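Local coordinates for protein immunomodulatory active chitinase (Trichuris suis, PDB 6G9C) that is a family 18 glycosyl hydrolase with immunomodulatory activity that probably binds and hydrolyses chitin, at residues Phe69-Asp74 / Asp79-Asn84; Tyr64-Phe69 / Leu187-Val192; Ser234-Arg239 / Ile354-Gln359. All coordinates share one frame; numbering follows the deposited sequence.

Interaction 1 (Phe69-Asp74 / Asp79-Asn84); sequences FAKLND and DQFEWN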
loop_
_atom_site.group_PDB
_atom_site.type_symbol
_atom_site.label_atom_id
_atom_site.label_comp_id
_atom_site.label_asym_id
_atom_site.label_seq_id
_atom_site.Cartn_x
_atom_site.Cartn_y
_atom_site.Cartn_z
ATOM N N PHE A 69 -15.003 13.246 -4.162
ATOM C CA PHE A 69 -14.445 13.657 -5.466
ATOM C C PHE A 69 -13.156 14.441 -5.247
ATOM O O PHE A 69 -12.961 15.051 -4.192
ATOM C CB PHE A 69 -15.387 14.586 -6.237
ATOM C CG PHE A 69 -16.656 13.945 -6.711
ATOM C CD1 PHE A 69 -16.649 13.083 -7.794
ATOM C CD2 PHE A 69 -17.868 14.255 -6.098
ATOM C CE1 PHE A 69 -17.835 12.505 -8.246
ATOM C CE2 PHE A 69 -19.061 13.684 -6.535
ATOM C CZ PHE A 69 -19.037 12.801 -7.614
ATOM N N ALA A 70 -12.301 14.500 -6.268
ATOM C CA ALA A 70 -11.264 15.515 -6.295
ATOM C C ALA A 70 -11.857 16.835 -6.790
ATOM O O ALA A 70 -13.035 16.924 -7.145
ATOM C CB ALA A 70 -10.093 15.074 -7.177
ATOM N N LYS A 71 -11.015 17.867 -6.839
ATOM C CA LYS A 71 -11.413 19.216 -7.218
ATOM C C LYS A 71 -10.698 19.611 -8.502
ATOM O O LYS A 71 -9.475 19.454 -8.601
ATOM C CB LYS A 71 -11.076 20.201 -6.090
ATOM C CG LYS A 71 -11.053 21.658 -6.477
ATOM C CD LYS A 71 -12.442 22.247 -6.508
ATOM C CE LYS A 71 -12.397 23.744 -6.269
ATOM N NZ LYS A 71 -13.760 24.341 -6.312
ATOM N N LEU A 72 -11.456 20.133 -9.477
ATOM C CA LEU A 72 -10.892 20.750 -10.684
ATOM C C LEU A 72 -10.903 22.262 -10.507
ATOM O O LEU A 72 -11.969 22.889 -10.530
ATOM C CB LEU A 72 -11.673 20.349 -11.937
ATOM C CG LEU A 72 -11.192 20.949 -13.266
ATOM C CD1 LEU A 72 -9.761 20.513 -13.552
ATOM C CD2 LEU A 72 -12.107 20.542 -14.414
ATOM N N ASN A 73 -9.721 22.847 -10.339
ATOM C CA ASN A 73 -9.582 24.274 -10.126
ATOM C C ASN A 73 -9.884 25.046 -11.410
ATOM O O ASN A 73 -9.936 24.490 -12.510
ATOM C CB ASN A 73 -8.172 24.609 -9.644
ATOM C CG ASN A 73 -7.909 24.124 -8.242
ATOM O OD1 ASN A 73 -8.749 24.279 -7.349
ATOM N ND2 ASN A 73 -6.736 23.543 -8.030
ATOM N N ASP A 74 -10.080 26.359 -11.250
ATOM C CA ASP A 74 -10.392 27.212 -12.391
ATOM C C ASP A 74 -9.287 27.194 -13.436
ATOM O O ASP A 74 -9.566 27.350 -14.632
ATOM C CB ASP A 74 -10.644 28.644 -11.921
ATOM C CG ASP A 74 -11.896 28.761 -11.086
ATOM O OD1 ASP A 74 -12.650 27.772 -11.012
ATOM O OD2 ASP A 74 -12.125 29.834 -10.498
ATOM N N ASP A 79 -6.685 19.034 -7.467
ATOM C CA ASP A 79 -6.319 19.109 -6.060
ATOM C C ASP A 79 -7.382 18.415 -5.217
ATOM O O ASP A 79 -8.471 18.066 -5.693
ATOM C CB ASP A 79 -6.142 20.559 -5.609
ATOM C CG ASP A 79 -5.147 20.693 -4.474
ATOM O OD1 ASP A 79 -4.689 19.648 -3.950
ATOM O OD2 ASP A 79 -4.817 21.843 -4.114
ATOM N N GLN A 80 -7.045 18.215 -3.944
ATOM C CA GLN A 80 -7.995 17.627 -3.011
ATOM C C GLN A 80 -9.166 18.575 -2.799
ATOM O O GLN A 80 -9.038 19.800 -2.906
ATOM C CB GLN A 80 -7.319 17.325 -1.672
ATOM C CG GLN A 80 -6.830 18.569 -0.956
ATOM C CD GLN A 80 -6.337 18.283 0.450
ATOM O OE1 GLN A 80 -6.243 17.129 0.866
ATOM N NE2 GLN A 80 -6.029 19.338 1.190
ATOM N N PHE A 81 -10.322 17.999 -2.516
ATOM C CA PHE A 81 -11.496 18.813 -2.255
ATOM C C PHE A 81 -11.670 19.076 -0.766
ATOM O O PHE A 81 -11.886 20.221 -0.356
ATOM C CB PHE A 81 -12.742 18.136 -2.830
ATOM C CG PHE A 81 -13.890 19.072 -3.032
ATOM C CD1 PHE A 81 -14.639 19.514 -1.953
ATOM C CD2 PHE A 81 -14.214 19.524 -4.297
ATOM C CE1 PHE A 81 -15.694 20.386 -2.137
ATOM C CE2 PHE A 81 -15.265 20.396 -4.486
ATOM C CZ PHE A 81 -16.007 20.827 -3.407
ATOM N N GLU A 82 -11.572 18.034 0.053
ATOM C CA GLU A 82 -11.758 18.184 1.487
ATOM C C GLU A 82 -10.412 18.380 2.170
ATOM O O GLU A 82 -9.391 17.829 1.746
ATOM C CB GLU A 82 -12.475 16.968 2.084
ATOM C CG GLU A 82 -13.959 16.868 1.724
ATOM C CD GLU A 82 -14.774 18.047 2.243
ATOM O OE1 GLU A 82 -14.363 18.682 3.232
ATOM O OE2 GLU A 82 -15.832 18.343 1.659
ATOM N N TRP A 83 -10.436 19.167 3.247
ATOM C CA TRP A 83 -9.229 19.571 3.954
ATOM C C TRP A 83 -8.376 18.392 4.402
ATOM O O TRP A 83 -7.176 18.569 4.640
ATOM C CB TRP A 83 -9.614 20.406 5.175
ATOM C CG TRP A 83 -10.278 19.585 6.236
ATOM C CD1 TRP A 83 -11.594 19.205 6.285
ATOM C CD2 TRP A 83 -9.654 19.019 7.396
ATOM N NE1 TRP A 83 -11.825 18.445 7.408
ATOM C CE2 TRP A 83 -10.653 18.319 8.109
ATOM C CE3 TRP A 83 -8.350 19.039 7.904
ATOM C CZ2 TRP A 83 -10.385 17.644 9.300
ATOM C CZ3 TRP A 83 -8.087 18.370 9.087
ATOM C CH2 TRP A 83 -9.099 17.684 9.772
ATOM N N ASN A 84 -8.961 17.198 4.542
ATOM C CA ASN A 84 -8.234 16.046 5.062
ATOM C C ASN A 84 -8.180 14.891 4.068
ATOM O O ASN A 84 -7.963 13.747 4.477
ATOM C CB ASN A 84 -8.836 15.583 6.397
ATOM C CG ASN A 84 -10.318 15.227 6.295
ATOM O OD1 ASN A 84 -10.992 15.590 5.334
ATOM N ND2 ASN A 84 -10.829 14.524 7.304
HETATM O O HOH W 1 -10.444 14.686 -3.100
#
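K71 and D79 meet through their backbones, and this pair shows how a barrel strand can gain a short antiparallel return at its end. Two main-chain hydrogen bonds join them in an antiparallel hydrogen-bonded pair: K71 N to D79 O at 2.8 Å, and D79 N to K71 O at 3.0 Å. D79 OD1 also accepts the next N-H, that of Q80 N, at 2.8 Å, from above the carboxylate plane.

The apolar contact is that of K71 with F81. CD2 of F81 lies 3.7 Å from K71 CB, and the lysine chain, bent at chi2 (81°), brings CD obliquely up to ring atoms CD2 and CE2 before the amine moves off.

Elsewhere carbons pack closely against polar atoms. F81 CB rests 3.4 Å from F69 O. A70 contributes its methyl, with CB 3.7 Å from D79 O, and N73 ND2, hydrogen-bonded to T77, lies against D79 CB.

Water adds a looser link. One molecule donates to F69 O at 2.8 Å and makes only a weak bond with F81 N.

In the fold, strand 64-72 runs between strands 34-40 and 104-110, both parallel to it, and A70 bonds through the backbone to S108 of the latter. Q80 OE1 accepts I86 N near the start of helix 85-94, while L72 and D79 touch F132 and F139 of helix 126-142.

Interaction 2 (Tyr64-Phe69 / Leu187-Val192); sequences YIFYAF and LFTAAV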
loop_
_atom_site.group_PDB
_atom_site.type_symbol
_atom_site.label_atom_id
_atom_site.label_comp_id
_atom_site.label_asym_id
_atom_site.label_seq_id
_atom_site.Cartn_x
_atom_site.Cartn_y
_atom_site.Cartn_z
ATOM N N TYR A 64 -13.388 -2.469 -7.013
ATOM C CA TYR A 64 -12.973 -1.113 -7.306
ATOM C C TYR A 64 -13.700 -0.176 -6.354
ATOM O O TYR A 64 -14.929 -0.231 -6.243
ATOM C CB TYR A 64 -13.307 -0.734 -8.755
ATOM C CG TYR A 64 -12.787 -1.695 -9.802
ATOM C CD1 TYR A 64 -13.526 -2.809 -10.179
ATOM C CD2 TYR A 64 -11.564 -1.475 -10.425
ATOM C CE1 TYR A 64 -13.051 -3.690 -11.146
ATOM C CE2 TYR A 64 -11.080 -2.348 -11.399
ATOM C CZ TYR A 64 -11.829 -3.444 -11.754
ATOM O OH TYR A 64 -11.357 -4.309 -12.711
ATOM N N ILE A 65 -12.949 0.685 -5.678
ATOM C CA ILE A 65 -13.530 1.800 -4.938
ATOM C C ILE A 65 -13.271 3.064 -5.741
ATOM O O ILE A 65 -12.135 3.314 -6.157
ATOM C CB ILE A 65 -12.948 1.925 -3.524
ATOM C CG1 ILE A 65 -13.495 0.804 -2.617
ATOM C CG2 ILE A 65 -13.278 3.304 -2.954
ATOM C CD1 ILE A 65 -12.730 0.680 -1.337
ATOM N N PHE A 66 -14.318 3.860 -5.951
ATOM C CA PHE A 66 -14.205 5.142 -6.645
ATOM C C PHE A 66 -14.299 6.245 -5.599
ATOM O O PHE A 66 -15.270 6.301 -4.835
ATOM C CB PHE A 66 -15.296 5.299 -7.705
ATOM C CG PHE A 66 -15.262 4.232 -8.756
ATOM C CD1 PHE A 66 -15.917 3.026 -8.557
ATOM C CD2 PHE A 66 -14.549 4.420 -9.932
ATOM C CE1 PHE A 66 -15.867 2.024 -9.505
ATOM C CE2 PHE A 66 -14.499 3.424 -10.894
ATOM C CZ PHE A 66 -15.151 2.221 -10.672
ATOM N N TYR A 67 -13.281 7.103 -5.548
ATOM C CA TYR A 67 -13.199 8.136 -4.520
ATOM C C TYR A 67 -13.822 9.428 -5.044
ATOM O O TYR A 67 -13.232 10.111 -5.893
ATOM C CB TYR A 67 -11.748 8.344 -4.099
ATOM C CG TYR A 67 -11.610 9.141 -2.830
ATOM C CD1 TYR A 67 -11.826 10.518 -2.826
ATOM C CD2 TYR A 67 -11.292 8.520 -1.614
ATOM C CE1 TYR A 67 -11.712 11.259 -1.669
ATOM C CE2 TYR A 67 -11.176 9.262 -0.448
ATOM C CZ TYR A 67 -11.393 10.627 -0.484
ATOM O OH TYR A 67 -11.278 11.375 0.661
ATOM N N ALA A 68 -15.008 9.772 -4.532
ATOM C CA ALA A 68 -15.701 11.004 -4.913
ATOM C C ALA A 68 -15.532 12.057 -3.820
ATOM O O ALA A 68 -15.892 11.805 -2.664
ATOM C CB ALA A 68 -17.185 10.725 -5.160
ATOM N N PHE A 69 -15.003 13.246 -4.162
ATOM C CA PHE A 69 -14.445 13.657 -5.466
ATOM C C PHE A 69 -13.156 14.441 -5.247
ATOM O O PHE A 69 -12.961 15.051 -4.192
ATOM C CB PHE A 69 -15.387 14.586 -6.237
ATOM C CG PHE A 69 -16.656 13.945 -6.711
ATOM C CD1 PHE A 69 -16.649 13.083 -7.794
ATOM C CD2 PHE A 69 -17.868 14.255 -6.098
ATOM C CE1 PHE A 69 -17.835 12.505 -8.246
ATOM C CE2 PHE A 69 -19.061 13.684 -6.535
ATOM C CZ PHE A 69 -19.037 12.801 -7.614
ATOM N N LEU A 187 -5.861 2.765 -14.525
ATOM C CA LEU A 187 -7.192 2.504 -15.054
ATOM C C LEU A 187 -7.893 3.815 -15.404
ATOM O O LEU A 187 -7.580 4.882 -14.870
ATOM C CB LEU A 187 -8.023 1.723 -14.039
ATOM C CG LEU A 187 -7.435 0.352 -13.700
ATOM C CD1 LEU A 187 -8.170 -0.286 -12.515
ATOM C CD2 LEU A 187 -7.464 -0.550 -14.921
ATOM N N PHE A 188 -8.873 3.724 -16.299
ATOM C CA PHE A 188 -9.553 4.921 -16.782
ATOM C C PHE A 188 -11.003 4.556 -17.047
ATOM O O PHE A 188 -11.295 3.774 -17.955
ATOM C CB PHE A 188 -8.874 5.467 -18.035
ATOM C CG PHE A 188 -9.538 6.698 -18.608
ATOM C CD1 PHE A 188 -10.251 7.571 -17.797
ATOM C CD2 PHE A 188 -9.440 6.980 -19.965
ATOM C CE1 PHE A 188 -10.860 8.712 -18.342
ATOM C CE2 PHE A 188 -10.046 8.102 -20.510
ATOM C CZ PHE A 188 -10.759 8.968 -19.706
ATOM N N THR A 189 -11.903 5.129 -16.256
ATOM C CA THR A 189 -13.324 4.859 -16.378
ATOM C C THR A 189 -14.075 6.180 -16.470
ATOM O O THR A 189 -13.502 7.261 -16.310
ATOM C CB THR A 189 -13.835 4.028 -15.184
ATOM O OG1 THR A 189 -13.694 4.782 -13.962
ATOM C CG2 THR A 189 -13.048 2.705 -15.061
ATOM N N ALA A 190 -15.384 6.090 -16.713
ATOM C CA ALA A 190 -16.227 7.278 -16.669
ATOM C C ALA A 190 -17.617 6.889 -16.181
ATOM O O ALA A 190 -18.112 5.809 -16.506
ATOM C CB ALA A 190 -16.327 7.963 -18.045
ATOM N N ALA A 191 -18.233 7.771 -15.399
ATOM C CA ALA A 191 -19.648 7.645 -15.070
ATOM C C ALA A 191 -20.428 8.444 -16.104
ATOM O O ALA A 191 -20.073 9.591 -16.403
ATOM C CB ALA A 191 -19.950 8.148 -13.653
ATOM N N VAL A 192 -21.476 7.834 -16.665
ATOM C CA VAL A 192 -22.087 8.343 -17.887
ATOM C C VAL A 192 -23.602 8.394 -17.730
ATOM O O VAL A 192 -24.198 7.677 -16.921
ATOM C CB VAL A 192 -21.701 7.495 -19.119
ATOM C CG1 VAL A 192 -20.177 7.482 -19.326
ATOM C CG2 VAL A 192 -22.250 6.079 -18.987
#
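Between Y64 and L187, and again between F66 and T189, strands 64-72 and 187-193 face each other across about 10 Å, too far for backbone pairing, their nearest CA atoms being 10.3 Å apart for Y64 and L187 and 9.8 Å for F66 and T189. The gap is bridged by side chains whose first bonds point from each strand toward the other, in alternate positions as a strand requires.

Y64 reaches L187 with the rim of its ring. CE2 meets L187 CD1 at 3.7 Å, and the methyl lies in the plane of the ring, so the leucine meets the rim and not a face; the two side chains cross at about a right angle. F214 packs edge-to-face with the same tyrosine.

Two residues further along each strand, F66 repeats the approach with a polar neighbour. Its CE2 comes 3.5 Å from T189 OG1, which again sits at the ring edge near its plane. The hydroxyl lies between the backbone N and the carbonyl carbon (chi1 64°), and from there it is hydrogen-bonded to D149. The buried polar atom therefore has a partner of its own and merely borders the phenylalanine, whose ring stacks on Y38.

D149 and D151, the latter holding A191 N by a weak bond, belong to the DGFDLDWE sequence that spans strand 147-151, a match to the DxxDxDxE motif of active family 18 chitinases. A cis peptide bond between A68 and F69 lies within strand 64-72. Inward-pointing residues of strands 64-72 and 187-193, separated by strands 104-110 and 147-151, fill the interior of an eight-stranded TIM barrel below its probable substrate-binding end.

Interaction 3 (Ser234-Arg239 / Ile354-Gln359); sequences SPLYSR and INWIKQ
With CG anti to the backbone N in both L236 (chi1 178°) and W356, the leucine extends out of its loop and the indole out of its helix until they meet, while Y237 turns its CG beside its own backbone N and lays its ring against the leucine. The result illustrates how a single tryptophan can receive two neighbouring residues of one loop in different ways.

L236 comes over a face of the indole. Its CD1 forms a CH-pi contact, 4.2 Å from the centroid of the five-membered ring and 23° off the normal, and the same methyl lies 3.9 Å from CD2, offset toward the rim of the bicycle. Y237 takes the other kind of aromatic geometry: its edge is directed at the face of W356 in an offset edge-to-face pair, with planes at 90° and centroids 5.8 Å apart. The phenol oxygen marks the nearest approach, OH to CD1 of W356 at 3.7 Å. L236 also serves the tyrosine, since its CG sits 3.7 Å above the centre of the Y237 ring. L236 thus packs against both aromatic side chains.

W356 is further enclosed by V251 and S255 of helix 251-261 and by Y362. S234 O accepts a bond from K353 NZ on helix 347-360, and R239 forms a salt bridge with D327 beyond the contact. This is packing in the outer layer of the TIM barrel: the loop leading into helix 251-261 packs against helix 347-360, the next barrel helix, which precedes the last barrel strand, 364-368.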
loop_
_atom_site.group_PDB
_atom_site.type_symbol
_atom_site.label_atom_id
_atom_site.label_comp_id
_atom_site.label_asym_id
_atom_site.label_seq_id
_atom_site.Cartn_x
_atom_site.Cartn_y
_atom_site.Cartn_z
ATOM N N SER A 234 -35.102 4.430 -9.659
ATOM C CA SER A 234 -34.313 3.550 -10.526
ATOM C C SER A 234 -35.109 2.291 -10.812
ATOM O O SER A 234 -34.857 1.224 -10.232
ATOM C CB SER A 234 -32.959 3.229 -9.883
ATOM O OG SER A 234 -32.115 2.477 -10.745
ATOM N N PRO A 235 -36.107 2.374 -11.692
ATOM C CA PRO A 235 -36.888 1.181 -12.018
ATOM C C PRO A 235 -36.074 0.246 -12.886
ATOM O O PRO A 235 -35.355 0.682 -13.790
ATOM C CB PRO A 235 -38.096 1.736 -12.779
ATOM C CG PRO A 235 -37.596 3.011 -13.410
ATOM C CD PRO A 235 -36.519 3.556 -12.488
ATOM N N LEU A 236 -36.184 -1.051 -12.598
ATOM C CA LEU A 236 -35.530 -2.039 -13.449
ATOM C C LEU A 236 -36.197 -2.103 -14.817
ATOM O O LEU A 236 -35.510 -2.118 -15.845
ATOM C CB LEU A 236 -35.540 -3.418 -12.780
ATOM C CG LEU A 236 -34.926 -4.553 -13.611
ATOM C CD1 LEU A 236 -33.501 -4.203 -14.032
ATOM C CD2 LEU A 236 -34.954 -5.865 -12.835
ATOM N N TYR A 237 -37.534 -2.128 -14.849
ATOM C CA TYR A 237 -38.287 -2.141 -16.093
ATOM C C TYR A 237 -39.277 -0.987 -16.130
ATOM O O TYR A 237 -39.635 -0.411 -15.099
ATOM C CB TYR A 237 -39.086 -3.435 -16.281
ATOM C CG TYR A 237 -38.337 -4.711 -16.018
ATOM C CD1 TYR A 237 -37.442 -5.218 -16.951
ATOM C CD2 TYR A 237 -38.552 -5.435 -14.846
ATOM C CE1 TYR A 237 -36.773 -6.404 -16.720
ATOM C CE2 TYR A 237 -37.888 -6.620 -14.607
ATOM C CZ TYR A 237 -37.001 -7.098 -15.547
ATOM O OH TYR A 237 -36.337 -8.278 -15.314
ATOM N N SER A 238 -39.760 -0.696 -17.336
ATOM C CA SER A 238 -40.832 0.270 -17.506
ATOM C C SER A 238 -42.148 -0.291 -16.974
ATOM O O SER A 238 -42.338 -1.503 -16.852
ATOM C CB SER A 238 -40.996 0.639 -18.979
ATOM O OG SER A 238 -41.361 -0.503 -19.729
ATOM N N ARG A 239 -43.065 0.614 -16.655
ATOM C CA ARG A 239 -44.390 0.258 -16.168
ATOM C C ARG A 239 -45.430 0.644 -17.209
ATOM O O ARG A 239 -45.265 1.628 -17.933
ATOM C CB ARG A 239 -44.702 0.959 -14.843
ATOM C CG ARG A 239 -43.511 1.120 -13.921
ATOM C CD ARG A 239 -43.888 1.968 -12.714
ATOM N NE ARG A 239 -44.907 1.330 -11.880
ATOM C CZ ARG A 239 -46.139 1.801 -11.690
ATOM N NH1 ARG A 239 -46.531 2.928 -12.278
ATOM N NH2 ARG A 239 -46.982 1.141 -10.900
ATOM N N ILE A 354 -29.378 -7.337 -9.688
ATOM C CA ILE A 354 -28.089 -8.020 -9.808
ATOM C C ILE A 354 -28.248 -9.372 -10.498
ATOM O O ILE A 354 -27.379 -9.791 -11.276
ATOM C CB ILE A 354 -27.433 -8.150 -8.422
ATOM C CG1 ILE A 354 -27.145 -6.754 -7.864
ATOM C CG2 ILE A 354 -26.133 -8.962 -8.496
ATOM C CD1 ILE A 354 -26.634 -6.750 -6.448
ATOM N N ASN A 355 -29.337 -10.094 -10.209
ATOM C CA ASN A 355 -29.610 -11.327 -10.939
ATOM C C ASN A 355 -29.904 -11.036 -12.406
ATOM O O ASN A 355 -29.537 -11.822 -13.287
ATOM C CB ASN A 355 -30.780 -12.078 -10.299
ATOM C CG ASN A 355 -30.365 -12.870 -9.076
ATOM O OD1 ASN A 355 -29.394 -13.627 -9.106
ATOM N ND2 ASN A 355 -31.104 -12.703 -7.993
ATOM N N TRP A 356 -30.556 -9.904 -12.685
ATOM C CA TRP A 356 -30.778 -9.494 -14.068
ATOM C C TRP A 356 -29.457 -9.204 -14.789
ATOM O O TRP A 356 -29.264 -9.619 -15.939
ATOM C CB TRP A 356 -31.692 -8.267 -14.099
ATOM C CG TRP A 356 -31.880 -7.693 -15.465
ATOM C CD1 TRP A 356 -32.787 -8.087 -16.405
ATOM C CD2 TRP A 356 -31.137 -6.616 -16.049
ATOM N NE1 TRP A 356 -32.656 -7.320 -17.540
ATOM C CE2 TRP A 356 -31.652 -6.407 -17.344
ATOM C CE3 TRP A 356 -30.094 -5.804 -15.598
ATOM C CZ2 TRP A 356 -31.154 -5.424 -18.197
ATOM C CZ3 TRP A 356 -29.598 -4.828 -16.451
ATOM C CH2 TRP A 356 -30.130 -4.646 -17.731
ATOM N N ILE A 357 -28.540 -8.483 -14.130
ATOM C CA ILE A 357 -27.220 -8.218 -14.713
ATOM C C ILE A 357 -26.594 -9.515 -15.206
ATOM O O ILE A 357 -26.052 -9.590 -16.318
ATOM C CB ILE A 357 -26.302 -7.525 -13.691
ATOM C CG1 ILE A 357 -26.791 -6.120 -13.352
ATOM C CG2 ILE A 357 -24.855 -7.452 -14.206
ATOM C CD1 ILE A 357 -25.977 -5.507 -12.218
ATOM N N LYS A 358 -26.669 -10.563 -14.385
ATOM C CA LYS A 358 -26.085 -11.841 -14.772
ATOM C C LYS A 358 -26.845 -12.460 -15.940
ATOM O O LYS A 358 -26.236 -13.032 -16.853
ATOM C CB LYS A 358 -26.068 -12.786 -13.569
ATOM C CG LYS A 358 -25.002 -13.859 -13.633
ATOM C CD LYS A 358 -25.201 -14.912 -12.564
ATOM C CE LYS A 358 -25.157 -14.302 -11.180
ATOM N NZ LYS A 358 -25.064 -15.355 -10.131
ATOM N N GLN A 359 -28.174 -12.342 -15.936
ATOM C CA GLN A 359 -28.976 -12.956 -16.989
ATOM C C GLN A 359 -28.659 -12.348 -18.348
ATOM O O GLN A 359 -28.562 -13.066 -19.349
ATOM C CB GLN A 359 -30.462 -12.801 -16.669
ATOM C CG GLN A 359 -31.410 -13.332 -17.738
ATOM C CD GLN A 359 -32.847 -12.878 -17.517
ATOM O OE1 GLN A 359 -33.688 -13.647 -17.054
ATOM N NE2 GLN A 359 -33.131 -11.621 -17.847
#

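Strand 64-72 enters first, and its two ends serve different contacts. Interaction 1 closes a short antiparallel loop at its C-terminal end, just before helix 85-94. Interaction 2 uses the earlier residues of the same strand, shares F69 with interaction 1, and encloses that short loop within a far longer loop of about 120 residues that ends at strand 187-193. Interaction 3 opens only afterwards, in series, and closes another long loop from 234-239 to helix 347-360. One contact is therefore at the barrel surface, one in its interior and one in its outer layer. Interactions 1 and 3 lie on opposite sides of the chain's centre, their centres about 35 Å apart.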